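AtxE2 (Asticcacaulis excentricus, PDB 5TXE) hydrolyses the isopeptide bond of the lasso peptides astexin-2 and astexin-3, recognising their knotted loop and converting them to linear peptides. Local coordinates at residues 205-210 and 218-223; 229-234 and 251-256; 281-286 and 293-298; 491-496 and 583-588. The protein carries 1 engineered substitution. All coordinates share one frame; numbering follows the deposited sequence.

How the interactions relate
The four contacts follow one another along the chain without interleaving. Interactions 1 and 2 belong to the region of one antiparallel sheet, strands 173-178, 183-188, 230-235 and 240-243: interaction 1 in the loop that follows helix 190-202 and leads to strand 230-235, interaction 2 where that strand meets helix 246-253. Their centres are 32 Å apart. Interaction 3 closes the next four-stranded sheet, 33 Å from interaction 2 between centres; such successive sheets are consistent with the blades of a prolyl oligopeptidase-type propeller. Interaction 4 sits in the hydrolase domain, 40 Å from interaction 3 between centres. None touches another; three among propeller-like sheets and one in the hydrolase part are consistent with the family's two-domain layout.

Interaction 1: 205-210 and 218-223; sequences RGWVYD and GARPRV
The long loop between helix 190-202 and strand 230-235 folds back on itself where the indole of Trp-207 lies on the ring of Pro-221. This is a CH-pi contact: Pro-221 CG stands 3.5 Å from the centroid of the five-membered ring, only 7° off its normal, while Pro-221 CD settles over the middle of the indole, 3.4 Å from Trp-207 CD2. Arg-220 meets the same indole at its edge. Its chain bends at chi3 (72°), and Trp-207 CH2 comes over one face of the guanidinium, 3.6 Å from Arg-220 NH1, with the two planes nearly perpendicular. Helix 190-202 fixes both polar ends, taking Trp-207 NE1 on Ile-199 O and Arg-220 NH2 in a salt bridge with Glu-200. A serine in place of Trp-207 would probably leave the Pro-221 ring without the aromatic face it packs on and Ile-199 O without this donor. Across the two segments the adhesion is thus largely van der Waals and CH-pi, while Glu-200 takes the arginine charge.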
loop_
_atom_site.group_PDB
_atom_site.type_symbol
_atom_site.label_atom_id
_atom_site.label_comp_id
_atom_site.label_asym_id
_atom_site.label_seq_id
_atom_site.Cartn_x
_atom_site.Cartn_y
_atom_site.Cartn_z
ATOM N N ARG A 205 -28.427 22.340 17.119
ATOM C CA ARG A 205 -28.720 22.158 18.531
ATOM C C ARG A 205 -27.526 21.665 19.337
ATOM O O ARG A 205 -27.608 21.470 20.553
ATOM C CB ARG A 205 -29.892 21.209 18.660
ATOM C CG ARG A 205 -31.217 21.845 18.254
ATOM C CD ARG A 205 -32.410 20.856 18.393
ATOM N NE ARG A 205 -32.202 19.518 17.768
ATOM C CZ ARG A 205 -32.276 19.254 16.447
ATOM N NH1 ARG A 205 -32.526 20.229 15.571
ATOM N NH2 ARG A 205 -32.088 18.017 15.966
ATOM N N GLY A 206 -26.400 21.517 18.665
ATOM C CA GLY A 206 -25.193 20.952 19.264
ATOM C C GLY A 206 -25.238 19.439 19.124
ATOM O O GLY A 206 -26.298 18.876 19.131
ATOM N N TRP A 207 -24.076 18.779 18.996
ATOM C CA TRP A 207 -24.028 17.361 18.873
ATOM C C TRP A 207 -23.479 16.764 20.132
ATOM O O TRP A 207 -22.460 17.220 20.674
ATOM C CB TRP A 207 -23.049 17.000 17.761
ATOM C CG TRP A 207 -23.348 17.457 16.369
ATOM C CD1 TRP A 207 -24.415 17.127 15.602
ATOM C CD2 TRP A 207 -22.447 18.199 15.516
ATOM N NE1 TRP A 207 -24.280 17.664 14.355
ATOM C CE2 TRP A 207 -23.081 18.327 14.269
ATOM C CE3 TRP A 207 -21.221 18.817 15.709
ATOM C CZ2 TRP A 207 -22.535 19.062 13.234
ATOM C CZ3 TRP A 207 -20.653 19.510 14.675
ATOM C CH2 TRP A 207 -21.322 19.636 13.439
ATOM N N VAL A 208 -24.087 15.680 20.584
ATOM C CA VAL A 208 -23.535 14.948 21.731
ATOM C C VAL A 208 -22.245 14.234 21.291
ATOM O O VAL A 208 -22.264 13.462 20.330
ATOM C CB VAL A 208 -24.472 13.820 22.216
ATOM C CG1 VAL A 208 -23.870 13.153 23.452
ATOM C CG2 VAL A 208 -25.815 14.364 22.568
ATOM N N TYR A 209 -21.179 14.421 22.037
ATOM C CA TYR A 209 -19.934 13.721 21.745
ATOM C C TYR A 209 -20.066 12.259 22.160
ATOM O O TYR A 209 -20.187 11.961 23.345
ATOM C CB TYR A 209 -18.759 14.340 22.509
ATOM C CG TYR A 209 -17.422 13.690 22.201
ATOM C CD1 TYR A 209 -16.786 13.896 20.996
ATOM C CD2 TYR A 209 -16.791 12.908 23.125
ATOM C CE1 TYR A 209 -15.565 13.295 20.697
ATOM C CE2 TYR A 209 -15.585 12.301 22.831
ATOM C CZ TYR A 209 -14.975 12.538 21.618
ATOM O OH TYR A 209 -13.791 11.953 21.369
ATOM N N ASP A 210 -20.005 11.376 21.177
ATOM C CA ASP A 210 -20.298 9.957 21.351
ATOM C C ASP A 210 -19.571 9.193 20.210
ATOM O O ASP A 210 -18.548 9.658 19.644
ATOM C CB ASP A 210 -21.822 9.734 21.330
ATOM C CG ASP A 210 -22.503 10.162 19.949
ATOM O OD1 ASP A 210 -21.795 10.459 18.947
ATOM O OD2 ASP A 210 -23.765 10.194 19.890
ATOM N N GLY A 218 -11.265 15.253 12.703
ATOM C CA GLY A 218 -12.221 16.345 12.528
ATOM C C GLY A 218 -13.228 16.386 13.657
ATOM O O GLY A 218 -13.424 15.403 14.391
ATOM N N ALA A 219 -13.912 17.509 13.723
ATOM C CA ALA A 219 -14.768 17.846 14.839
ATOM C C ALA A 219 -16.244 17.758 14.511
ATOM O O ALA A 219 -17.037 18.485 15.075
ATOM C CB ALA A 219 -14.425 19.241 15.304
ATOM N N ARG A 220 -16.603 16.862 13.607
ATOM C CA ARG A 220 -17.975 16.625 13.202
ATOM C C ARG A 220 -18.309 15.162 13.374
ATOM O O ARG A 220 -17.443 14.307 13.269
ATOM C CB ARG A 220 -18.199 16.992 11.754
ATOM C CG ARG A 220 -18.021 18.456 11.414
ATOM C CD ARG A 220 -18.273 18.700 9.889
ATOM N NE ARG A 220 -19.695 18.599 9.513
ATOM C CZ ARG A 220 -20.586 19.576 9.676
ATOM N NH1 ARG A 220 -20.244 20.759 10.192
ATOM N NH2 ARG A 220 -21.838 19.399 9.271
ATOM N N PRO A 221 -19.585 14.856 13.648
ATOM C CA PRO A 221 -19.976 13.469 13.708
ATOM C C PRO A 221 -19.836 12.866 12.309
ATOM O O PRO A 221 -20.084 13.570 11.333
ATOM C CB PRO A 221 -21.448 13.522 14.085
ATOM C CG PRO A 221 -21.720 14.895 14.528
ATOM C CD PRO A 221 -20.735 15.739 13.812
ATOM N N ARG A 222 -19.450 11.595 12.236
ATOM C CA ARG A 222 -19.426 10.843 10.988
ATOM C C ARG A 222 -20.754 10.120 10.802
ATOM O O ARG A 222 -21.489 9.852 11.773
ATOM C CB ARG A 222 -18.294 9.812 11.044
ATOM C CG ARG A 222 -16.998 10.478 11.395
ATOM C CD ARG A 222 -15.672 10.240 10.651
ATOM N NE ARG A 222 -15.039 8.943 10.874
ATOM C CZ ARG A 222 -13.722 8.654 10.793
ATOM N NH1 ARG A 222 -12.753 9.561 10.609
ATOM N NH2 ARG A 222 -13.358 7.386 10.957
ATOM N N VAL A 223 -21.027 9.752 9.568
ATOM C CA VAL A 223 -22.180 8.983 9.231
ATOM C C VAL A 223 -21.909 7.537 9.618
ATOM O O VAL A 223 -20.897 6.946 9.208
ATOM C CB VAL A 223 -22.420 9.006 7.707
ATOM C CG1 VAL A 223 -23.533 8.052 7.319
ATOM C CG2 VAL A 223 -22.701 10.442 7.212
#

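Interaction 2: 229-234 and 251-256; sequences IVYQVL and RLREKP
Strand 230-234 passes the last turn of helix 246-253 with the backbones well apart, Tyr-231 and Leu-252 coming closest at 8.9 Å between their CA atoms, so side chains have to bridge the gap. Tyr-231 does most of this. With CG beside the backbone N and anti to the carbonyl carbon (chi1 -58°), its ring extends toward the helix and presents its edge. Leu-252 CD2 meets that edge near the ring plane, 4.0 Å from Tyr-231 CD1. At the far end of the ring, Arg-253 NH1 donates to Tyr-231 OH. The modelled 2.5 Å between these two atoms is very short and the N-H...O angle of 125° is bent, so the exact length is doubtful. Arg-253 reaches the hydroxyl with its chain extended from CG to NE, and its guanidinium stands 84° to the phenol ring, each group meeting the other at an edge. Ile-229 CD1 borders the same NH1 more loosely. A phenylalanine at Tyr-231 would probably keep the contact with Leu-252 but leave Arg-253 without its hydroxyl partner and freer to swing. Around this pairing, Tyr-231 also touches Ser-187 of strand 183-188 and Ala-244, while Leu-252 reaches Asp-175 and Gln-177 of strand 173-178, so the helix end meets strands 173-178 and 230-235, with 183-188 between them, of a four-stranded sheet consistent with a blade of a prolyl oligopeptidase-type beta-propeller.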
loop_
_atom_site.group_PDB
_atom_site.type_symbol
_atom_site.label_atom_id
_atom_site.label_comp_id
_atom_site.label_asym_id
_atom_site.label_seq_id
_atom_site.Cartn_x
_atom_site.Cartn_y
_atom_site.Cartn_z
ATOM N N ILE A 229 -26.613 0.773 -0.662
ATOM C CA ILE A 229 -26.190 1.042 -1.994
ATOM C C ILE A 229 -27.410 0.987 -2.918
ATOM O O ILE A 229 -28.228 0.112 -2.766
ATOM C CB ILE A 229 -25.177 -0.005 -2.389
ATOM C CG1 ILE A 229 -24.002 0.051 -1.419
ATOM C CG2 ILE A 229 -24.691 0.248 -3.814
ATOM C CD1 ILE A 229 -22.903 -0.964 -1.737
ATOM N N VAL A 230 -27.534 1.951 -3.834
ATOM C CA VAL A 230 -28.649 2.111 -4.771
ATOM C C VAL A 230 -28.095 1.879 -6.159
ATOM O O VAL A 230 -26.934 2.253 -6.443
ATOM C CB VAL A 230 -29.225 3.506 -4.613
ATOM C CG1 VAL A 230 -30.044 3.980 -5.790
ATOM C CG2 VAL A 230 -30.055 3.579 -3.358
ATOM N N TYR A 231 -28.866 1.166 -6.989
ATOM C CA TYR A 231 -28.436 0.767 -8.353
ATOM C C TYR A 231 -29.354 1.440 -9.319
ATOM O O TYR A 231 -30.537 1.466 -9.083
ATOM C CB TYR A 231 -28.525 -0.740 -8.537
ATOM C CG TYR A 231 -27.691 -1.416 -7.508
ATOM C CD1 TYR A 231 -26.337 -1.610 -7.730
ATOM C CD2 TYR A 231 -28.241 -1.839 -6.270
ATOM C CE1 TYR A 231 -25.537 -2.186 -6.753
ATOM C CE2 TYR A 231 -27.442 -2.416 -5.283
ATOM C CZ TYR A 231 -26.091 -2.597 -5.544
ATOM O OH TYR A 231 -25.226 -3.154 -4.638
ATOM N N GLN A 232 -28.822 1.975 -10.408
ATOM C CA GLN A 232 -29.635 2.601 -11.442
ATOM C C GLN A 232 -29.052 2.246 -12.788
ATOM O O GLN A 232 -27.862 1.910 -12.890
ATOM C CB GLN A 232 -29.615 4.141 -11.317
ATOM C CG GLN A 232 -30.213 4.801 -10.085
ATOM C CD GLN A 232 -31.645 5.250 -10.296
ATOM O OE1 GLN A 232 -31.932 6.277 -10.926
ATOM N NE2 GLN A 232 -32.547 4.500 -9.741
ATOM N N VAL A 233 -29.871 2.350 -13.829
ATOM C CA VAL A 233 -29.441 2.039 -15.180
ATOM C C VAL A 233 -29.690 3.229 -16.057
ATOM O O VAL A 233 -30.766 3.820 -16.009
ATOM C CB VAL A 233 -30.234 0.852 -15.765
ATOM C CG1 VAL A 233 -29.801 0.586 -17.196
ATOM C CG2 VAL A 233 -29.973 -0.383 -14.925
ATOM N N LEU A 234 -28.699 3.546 -16.884
ATOM C CA LEU A 234 -28.798 4.620 -17.799
ATOM C C LEU A 234 -28.712 4.101 -19.210
ATOM O O LEU A 234 -27.747 3.449 -19.562
ATOM C CB LEU A 234 -27.656 5.633 -17.580
ATOM C CG LEU A 234 -27.703 6.732 -18.649
ATOM C CD1 LEU A 234 -28.528 7.890 -18.180
ATOM C CD2 LEU A 234 -26.319 7.232 -19.049
ATOM N N ARG A 251 -25.096 -8.655 -11.791
ATOM C CA ARG A 251 -23.962 -8.446 -12.765
ATOM C C ARG A 251 -22.973 -7.339 -12.316
ATOM O O ARG A 251 -21.828 -7.261 -12.792
ATOM C CB ARG A 251 -24.410 -8.170 -14.232
ATOM C CG ARG A 251 -23.800 -9.163 -15.240
ATOM C CD ARG A 251 -23.703 -8.763 -16.711
ATOM N NE ARG A 251 -25.001 -8.449 -17.318
ATOM C CZ ARG A 251 -25.142 -7.984 -18.566
ATOM N NH1 ARG A 251 -24.067 -7.768 -19.333
ATOM N NH2 ARG A 251 -26.356 -7.716 -19.048
ATOM N N LEU A 252 -23.426 -6.451 -11.436
ATOM C CA LEU A 252 -22.546 -5.452 -10.875
ATOM C C LEU A 252 -22.005 -5.891 -9.503
ATOM O O LEU A 252 -20.831 -5.713 -9.246
ATOM C CB LEU A 252 -23.249 -4.074 -10.811
ATOM C CG LEU A 252 -22.438 -2.826 -10.403
ATOM C CD1 LEU A 252 -21.312 -2.586 -11.344
ATOM C CD2 LEU A 252 -23.275 -1.572 -10.370
ATOM N N ARG A 253 -22.856 -6.462 -8.659
ATOM C CA ARG A 253 -22.536 -6.822 -7.266
ATOM C C ARG A 253 -21.539 -8.000 -7.144
ATOM O O ARG A 253 -20.594 -7.944 -6.352
ATOM C CB ARG A 253 -23.826 -7.200 -6.525
ATOM C CG ARG A 253 -23.937 -6.621 -5.139
ATOM C CD ARG A 253 -25.130 -7.121 -4.333
ATOM N NE ARG A 253 -24.768 -7.052 -2.913
ATOM C CZ ARG A 253 -24.594 -5.915 -2.213
ATOM N NH1 ARG A 253 -24.795 -4.712 -2.766
ATOM N NH2 ARG A 253 -24.227 -5.962 -0.933
ATOM N N GLU A 254 -21.776 -9.071 -7.899
ATOM C CA GLU A 254 -20.916 -10.254 -7.848
ATOM C C GLU A 254 -19.541 -9.926 -8.441
ATOM O O GLU A 254 -19.448 -9.342 -9.501
ATOM C CB GLU A 254 -21.501 -11.419 -8.667
ATOM C CG GLU A 254 -22.680 -12.184 -8.062
ATOM C CD GLU A 254 -23.145 -13.318 -8.991
ATOM O OE1 GLU A 254 -22.301 -14.180 -9.349
ATOM O OE2 GLU A 254 -24.343 -13.352 -9.382
ATOM N N LYS A 255 -18.487 -10.306 -7.750
ATOM C CA LYS A 255 -17.136 -10.266 -8.315
ATOM C C LYS A 255 -16.607 -11.688 -8.621
ATOM O O LYS A 255 -16.833 -12.610 -7.866
ATOM C CB LYS A 255 -16.196 -9.564 -7.337
ATOM C CG LYS A 255 -14.783 -9.358 -7.886
ATOM C CD LYS A 255 -13.803 -8.960 -6.781
ATOM C CE LYS A 255 -13.870 -7.455 -6.543
ATOM N NZ LYS A 255 -13.261 -7.061 -5.250
ATOM N N PRO A 256 -15.875 -11.865 -9.721
ATOM C CA PRO A 256 -15.181 -13.163 -9.830
ATOM C C PRO A 256 -14.217 -13.438 -8.635
ATOM O O PRO A 256 -13.565 -12.523 -8.133
ATOM C CB PRO A 256 -14.407 -13.053 -11.169
ATOM C CG PRO A 256 -14.992 -11.867 -11.886
ATOM C CD PRO A 256 -15.547 -10.950 -10.826
#

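Interaction 3: 281-286 and 293-298; sequences PTTLVA and PVRCDE
Val-285 CG1 lies over one face of the Arg-295 guanidinium, 4.0 Å from Arg-295 NH1, the two side chains running side by side from neighbouring strands. A turn at chi3 (120°) folds the arginine back across the sheet, where its NH2 also lies 4.0 Å from Thr-283 CB; Arg-295 NH1 has a weak hydrogen bond to Ser-271 OG one strand further in. Beneath these side chains, Val-285 and Arg-295 form an antiparallel non-hydrogen-bonded pair. Ala-286 and Val-294 make the adjoining hydrogen-bonded pair, with Val-294 N to Ala-286 O at 2.8 Å and Ala-286 N to Val-294 O at 3.0 Å. Cys-296 N adds a third bond, 3.0 Å to Leu-284 O and almost in line with the carbonyl. Leu-284 CB rests 4.2 Å from Cys-296 CB, and the cysteine is tied by a disulfide to Cys-301. This is a beta hairpin, its short second strand forming the outer edge of a four-stranded antiparallel sheet of the kind that makes a propeller blade.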
loop_
_atom_site.group_PDB
_atom_site.type_symbol
_atom_site.label_atom_id
_atom_site.label_comp_id
_atom_site.label_asym_id
_atom_site.label_seq_id
_atom_site.Cartn_x
_atom_site.Cartn_y
_atom_site.Cartn_z
ATOM N N PRO A 281 -2.045 -23.616 5.934
ATOM C CA PRO A 281 -1.873 -23.426 4.500
ATOM C C PRO A 281 -3.086 -23.915 3.697
ATOM O O PRO A 281 -3.773 -24.849 4.103
ATOM C CB PRO A 281 -0.619 -24.248 4.187
ATOM C CG PRO A 281 -0.593 -25.295 5.239
ATOM C CD PRO A 281 -1.228 -24.717 6.473
ATOM N N THR A 282 -3.372 -23.244 2.589
ATOM C CA THR A 282 -4.433 -23.667 1.711
ATOM C C THR A 282 -3.806 -24.564 0.706
ATOM O O THR A 282 -2.583 -24.484 0.466
ATOM C CB THR A 282 -5.084 -22.485 0.962
ATOM O OG1 THR A 282 -4.174 -21.961 -0.021
ATOM C CG2 THR A 282 -5.474 -21.417 1.930
ATOM N N THR A 283 -4.660 -25.403 0.123
ATOM C CA THR A 283 -4.276 -26.380 -0.860
ATOM C C THR A 283 -5.297 -26.304 -2.001
ATOM O O THR A 283 -6.490 -26.215 -1.746
ATOM C CB THR A 283 -4.326 -27.826 -0.272
ATOM O OG1 THR A 283 -3.443 -27.940 0.854
ATOM C CG2 THR A 283 -3.890 -28.810 -1.290
ATOM N N LEU A 284 -4.809 -26.406 -3.229
ATOM C CA LEU A 284 -5.635 -26.589 -4.388
ATOM C C LEU A 284 -6.496 -27.863 -4.326
ATOM O O LEU A 284 -5.970 -28.955 -4.054
ATOM C CB LEU A 284 -4.754 -26.754 -5.581
ATOM C CG LEU A 284 -5.497 -26.823 -6.905
ATOM C CD1 LEU A 284 -6.204 -25.518 -7.189
ATOM C CD2 LEU A 284 -4.498 -27.113 -7.996
ATOM N N VAL A 285 -7.790 -27.712 -4.597
ATOM C CA VAL A 285 -8.731 -28.853 -4.680
ATOM C C VAL A 285 -9.492 -28.846 -6.016
ATOM O O VAL A 285 -9.750 -27.789 -6.607
ATOM C CB VAL A 285 -9.729 -28.976 -3.510
ATOM C CG1 VAL A 285 -9.088 -28.640 -2.170
ATOM C CG2 VAL A 285 -10.937 -28.110 -3.727
ATOM N N ALA A 286 -9.785 -30.046 -6.499
ATOM C CA ALA A 286 -10.512 -30.246 -7.737
ATOM C C ALA A 286 -11.793 -31.081 -7.497
ATOM O O ALA A 286 -11.731 -32.135 -6.841
ATOM C CB ALA A 286 -9.614 -30.927 -8.738
ATOM N N PRO A 293 -14.364 -33.674 -3.544
ATOM C CA PRO A 293 -13.129 -32.935 -3.796
ATOM C C PRO A 293 -11.878 -33.825 -3.745
ATOM O O PRO A 293 -11.764 -34.642 -2.899
ATOM C CB PRO A 293 -13.104 -31.900 -2.665
ATOM C CG PRO A 293 -14.082 -32.369 -1.631
ATOM C CD PRO A 293 -15.089 -33.204 -2.340
ATOM N N VAL A 294 -10.976 -33.676 -4.679
ATOM C CA VAL A 294 -9.683 -34.264 -4.559
ATOM C C VAL A 294 -8.629 -33.171 -4.230
ATOM O O VAL A 294 -8.454 -32.234 -5.030
ATOM C CB VAL A 294 -9.287 -34.947 -5.872
ATOM C CG1 VAL A 294 -7.882 -35.545 -5.750
ATOM C CG2 VAL A 294 -10.314 -36.008 -6.235
ATOM N N ARG A 295 -7.919 -33.320 -3.089
ATOM C CA ARG A 295 -6.822 -32.430 -2.672
ATOM C C ARG A 295 -5.533 -32.753 -3.352
ATOM O O ARG A 295 -5.088 -33.879 -3.277
ATOM C CB ARG A 295 -6.513 -32.580 -1.195
ATOM C CG ARG A 295 -7.455 -31.878 -0.272
ATOM C CD ARG A 295 -6.929 -32.004 1.155
ATOM N NE ARG A 295 -6.692 -30.675 1.682
ATOM C CZ ARG A 295 -7.648 -29.764 1.872
ATOM N NH1 ARG A 295 -8.924 -30.031 1.613
ATOM N NH2 ARG A 295 -7.324 -28.568 2.324
ATOM N N CYS A 296 -4.908 -31.753 -3.980
ATOM C CA CYS A 296 -3.538 -31.875 -4.507
ATOM C C CYS A 296 -2.577 -31.979 -3.347
ATOM O O CYS A 296 -2.706 -31.237 -2.366
ATOM C CB CYS A 296 -3.205 -30.646 -5.314
ATOM S SG CYS A 296 -1.530 -30.563 -5.944
ATOM N N ASP A 297 -1.621 -32.894 -3.415
ATOM C CA ASP A 297 -0.689 -33.134 -2.290
ATOM C C ASP A 297 0.580 -32.280 -2.434
ATOM O O ASP A 297 1.178 -31.848 -1.438
ATOM C CB ASP A 297 -0.362 -34.643 -2.124
ATOM C CG ASP A 297 0.892 -35.076 -2.871
ATOM O OD1 ASP A 297 0.854 -35.120 -4.117
ATOM O OD2 ASP A 297 1.906 -35.388 -2.203
ATOM N N GLU A 298 0.963 -31.992 -3.683
ATOM C CA GLU A 298 2.233 -31.334 -3.977
ATOM C C GLU A 298 2.395 -30.036 -3.184
ATOM O O GLU A 298 1.432 -29.337 -2.858
ATOM C CB GLU A 298 2.386 -31.001 -5.464
ATOM C CG GLU A 298 1.966 -32.080 -6.444
ATOM C CD GLU A 298 3.095 -32.998 -6.840
ATOM O OE1 GLU A 298 4.024 -32.497 -7.515
ATOM O OE2 GLU A 298 3.016 -34.216 -6.531
#

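Interaction 4: 491-496 and 583-588; sequences SNWRNR and GPFWAA
Trp-493, at the N-cap position of helix 494-512 in the alpha/beta-hydrolase domain of this prolyl oligopeptidase-family enzyme, is held by residues 584-588, which have helical backbone angles but not the regular helix bonds, in the loop after helix 563-570. Gly-583 leads in, Pro-584 opens the helical stretch, and Phe-585 makes the principal contact. Its ring forms an offset stack with the five-membered ring of Trp-493, centroids 4.6 Å apart and planes inclined by 17°. The closest carbons are Phe-585 CZ and Trp-493 CZ2, at 3.4 Å. With CG anti to the nitrogen of its own backbone (chi1 177°), Phe-585 sends its ring over the indole while its carbonyl O comes to the indole edge. There Trp-493 NE1 donates to Phe-585 O, 2.8 Å away and nearly straight at 173°, with the oxygen lying in the indole plane. Phe-585 therefore grips Trp-493 twice, by stacking and by a hydrogen bond that satisfies the buried N-H and probably resists rotation of the indole. Next, Trp-586 turns its ring beneath the Phe-585 edge: Phe-585 CD2 stands over the middle of its face, and Trp-586 NE1 is hydrogen-bonded to Glu-576 O. The side chain of Phe-585 is about 11 Å from that of Asn-562, which binds astexin-3. At the end of the stretch Ala-588 comes in obliquely to the indole, its methyl CB 3.7 Å from Trp-493 CD1.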
loop_
_atom_site.group_PDB
_atom_site.type_symbol
_atom_site.label_atom_id
_atom_site.label_comp_id
_atom_site.label_asym_id
_atom_site.label_seq_id
_atom_site.Cartn_x
_atom_site.Cartn_y
_atom_site.Cartn_z
ATOM N N SER A 491 0.440 -8.747 22.900
ATOM C CA SER A 491 0.580 -9.109 24.285
ATOM C C SER A 491 2.021 -8.918 24.669
ATOM O O SER A 491 2.929 -9.558 24.108
ATOM C CB SER A 491 0.196 -10.568 24.506
ATOM O OG SER A 491 0.654 -10.928 25.776
ATOM N N ASN A 492 2.259 -8.006 25.601
ATOM C CA ASN A 492 3.634 -7.717 26.051
ATOM C C ASN A 492 4.553 -7.248 24.924
ATOM O O ASN A 492 5.792 -7.411 24.981
ATOM C CB ASN A 492 4.210 -8.947 26.779
ATOM C CG ASN A 492 3.506 -9.187 28.103
ATOM O OD1 ASN A 492 3.450 -8.299 28.947
ATOM N ND2 ASN A 492 2.879 -10.356 28.243
ATOM N N TRP A 493 3.926 -6.713 23.875
ATOM C CA TRP A 493 4.643 -6.278 22.712
ATOM C C TRP A 493 5.564 -7.369 22.125
ATOM O O TRP A 493 6.614 -7.084 21.592
ATOM C CB TRP A 493 5.463 -5.040 23.066
ATOM C CG TRP A 493 4.594 -3.826 23.443
ATOM C CD1 TRP A 493 4.311 -3.354 24.706
ATOM C CD2 TRP A 493 3.914 -2.956 22.537
ATOM N NE1 TRP A 493 3.531 -2.234 24.623
ATOM C CE2 TRP A 493 3.259 -1.987 23.304
ATOM C CE3 TRP A 493 3.821 -2.896 21.154
ATOM C CZ2 TRP A 493 2.526 -0.982 22.731
ATOM C CZ3 TRP A 493 3.076 -1.894 20.581
ATOM C CH2 TRP A 493 2.453 -0.950 21.369
ATOM N N ARG A 494 5.139 -8.617 22.189
ATOM C CA ARG A 494 5.995 -9.733 21.767
ATOM C C ARG A 494 6.418 -9.579 20.315
ATOM O O ARG A 494 7.584 -9.653 20.021
ATOM C CB ARG A 494 5.304 -11.109 22.032
ATOM C CG ARG A 494 5.388 -11.577 23.509
ATOM C CD ARG A 494 4.462 -12.778 23.893
ATOM N NE ARG A 494 4.906 -13.981 23.160
ATOM C CZ ARG A 494 4.791 -15.249 23.570
ATOM N NH1 ARG A 494 4.240 -15.568 24.734
ATOM N NH2 ARG A 494 5.253 -16.216 22.792
ATOM N N ASN A 495 5.482 -9.285 19.399
ATOM C CA ASN A 495 5.890 -9.143 18.017
ATOM C C ASN A 495 6.743 -7.897 17.747
ATOM O O ASN A 495 7.607 -7.921 16.879
ATOM C CB ASN A 495 4.707 -9.191 17.043
ATOM C CG ASN A 495 5.171 -9.436 15.598
ATOM O OD1 ASN A 495 6.033 -10.284 15.353
ATOM N ND2 ASN A 495 4.632 -8.687 14.666
ATOM N N ARG A 496 6.528 -6.823 18.489
ATOM C CA ARG A 496 7.325 -5.677 18.270
ATOM C C ARG A 496 8.733 -5.968 18.619
ATOM O O ARG A 496 9.661 -5.465 17.954
ATOM C CB ARG A 496 6.857 -4.516 19.145
ATOM C CG ARG A 496 6.871 -3.207 18.434
ATOM C CD ARG A 496 5.634 -3.277 17.576
ATOM N NE ARG A 496 5.855 -2.854 16.273
ATOM C CZ ARG A 496 4.923 -2.841 15.342
ATOM N NH1 ARG A 496 3.699 -3.234 15.601
ATOM N NH2 ARG A 496 5.232 -2.385 14.153
ATOM N N GLY A 583 -0.070 3.525 32.354
ATOM C CA GLY A 583 -0.333 2.113 32.535
ATOM C C GLY A 583 0.788 1.270 31.926
ATOM O O GLY A 583 1.629 1.774 31.145
ATOM N N PRO A 584 0.832 -0.006 32.306
ATOM C CA PRO A 584 1.972 -0.850 31.923
ATOM C C PRO A 584 2.146 -1.041 30.396
ATOM O O PRO A 584 3.263 -1.095 29.919
ATOM C CB PRO A 584 1.668 -2.178 32.594
ATOM C CG PRO A 584 0.187 -2.137 32.874
ATOM C CD PRO A 584 -0.125 -0.707 33.170
ATOM N N PHE A 585 1.049 -1.153 29.654
ATOM C CA PHE A 585 1.125 -1.414 28.219
ATOM C C PHE A 585 1.830 -0.273 27.494
ATOM O O PHE A 585 2.681 -0.507 26.713
ATOM C CB PHE A 585 -0.289 -1.655 27.725
ATOM C CG PHE A 585 -0.389 -1.855 26.263
ATOM C CD1 PHE A 585 -0.052 -3.074 25.690
ATOM C CD2 PHE A 585 -0.836 -0.814 25.442
ATOM C CE1 PHE A 585 -0.136 -3.249 24.314
ATOM C CE2 PHE A 585 -0.927 -0.982 24.073
ATOM C CZ PHE A 585 -0.563 -2.185 23.504
ATOM N N TRP A 586 1.554 0.963 27.856
ATOM C CA TRP A 586 2.087 2.129 27.170
ATOM C C TRP A 586 3.533 2.488 27.525
ATOM O O TRP A 586 4.189 3.247 26.814
ATOM C CB TRP A 586 1.125 3.307 27.441
ATOM C CG TRP A 586 -0.280 3.049 26.882
ATOM C CD1 TRP A 586 -1.467 2.894 27.592
ATOM C CD2 TRP A 586 -0.607 2.858 25.504
ATOM N NE1 TRP A 586 -2.496 2.611 26.714
ATOM C CE2 TRP A 586 -2.000 2.607 25.431
ATOM C CE3 TRP A 586 0.138 2.888 24.333
ATOM C CZ2 TRP A 586 -2.644 2.383 24.229
ATOM C CZ3 TRP A 586 -0.490 2.673 23.139
ATOM C CH2 TRP A 586 -1.881 2.410 23.089
ATOM N N ALA A 587 4.069 1.950 28.609
ATOM C CA ALA A 587 5.437 2.290 29.030
ATOM C C ALA A 587 6.498 1.924 28.017
ATOM O O ALA A 587 7.574 2.543 27.960
ATOM C CB ALA A 587 5.742 1.566 30.330
ATOM N N ALA A 588 6.203 0.943 27.175
ATOM C CA ALA A 588 7.179 0.543 26.158
ATOM C C ALA A 588 7.221 1.450 24.956
ATOM O O ALA A 588 8.145 1.329 24.150
ATOM C CB ALA A 588 6.826 -0.858 25.686
#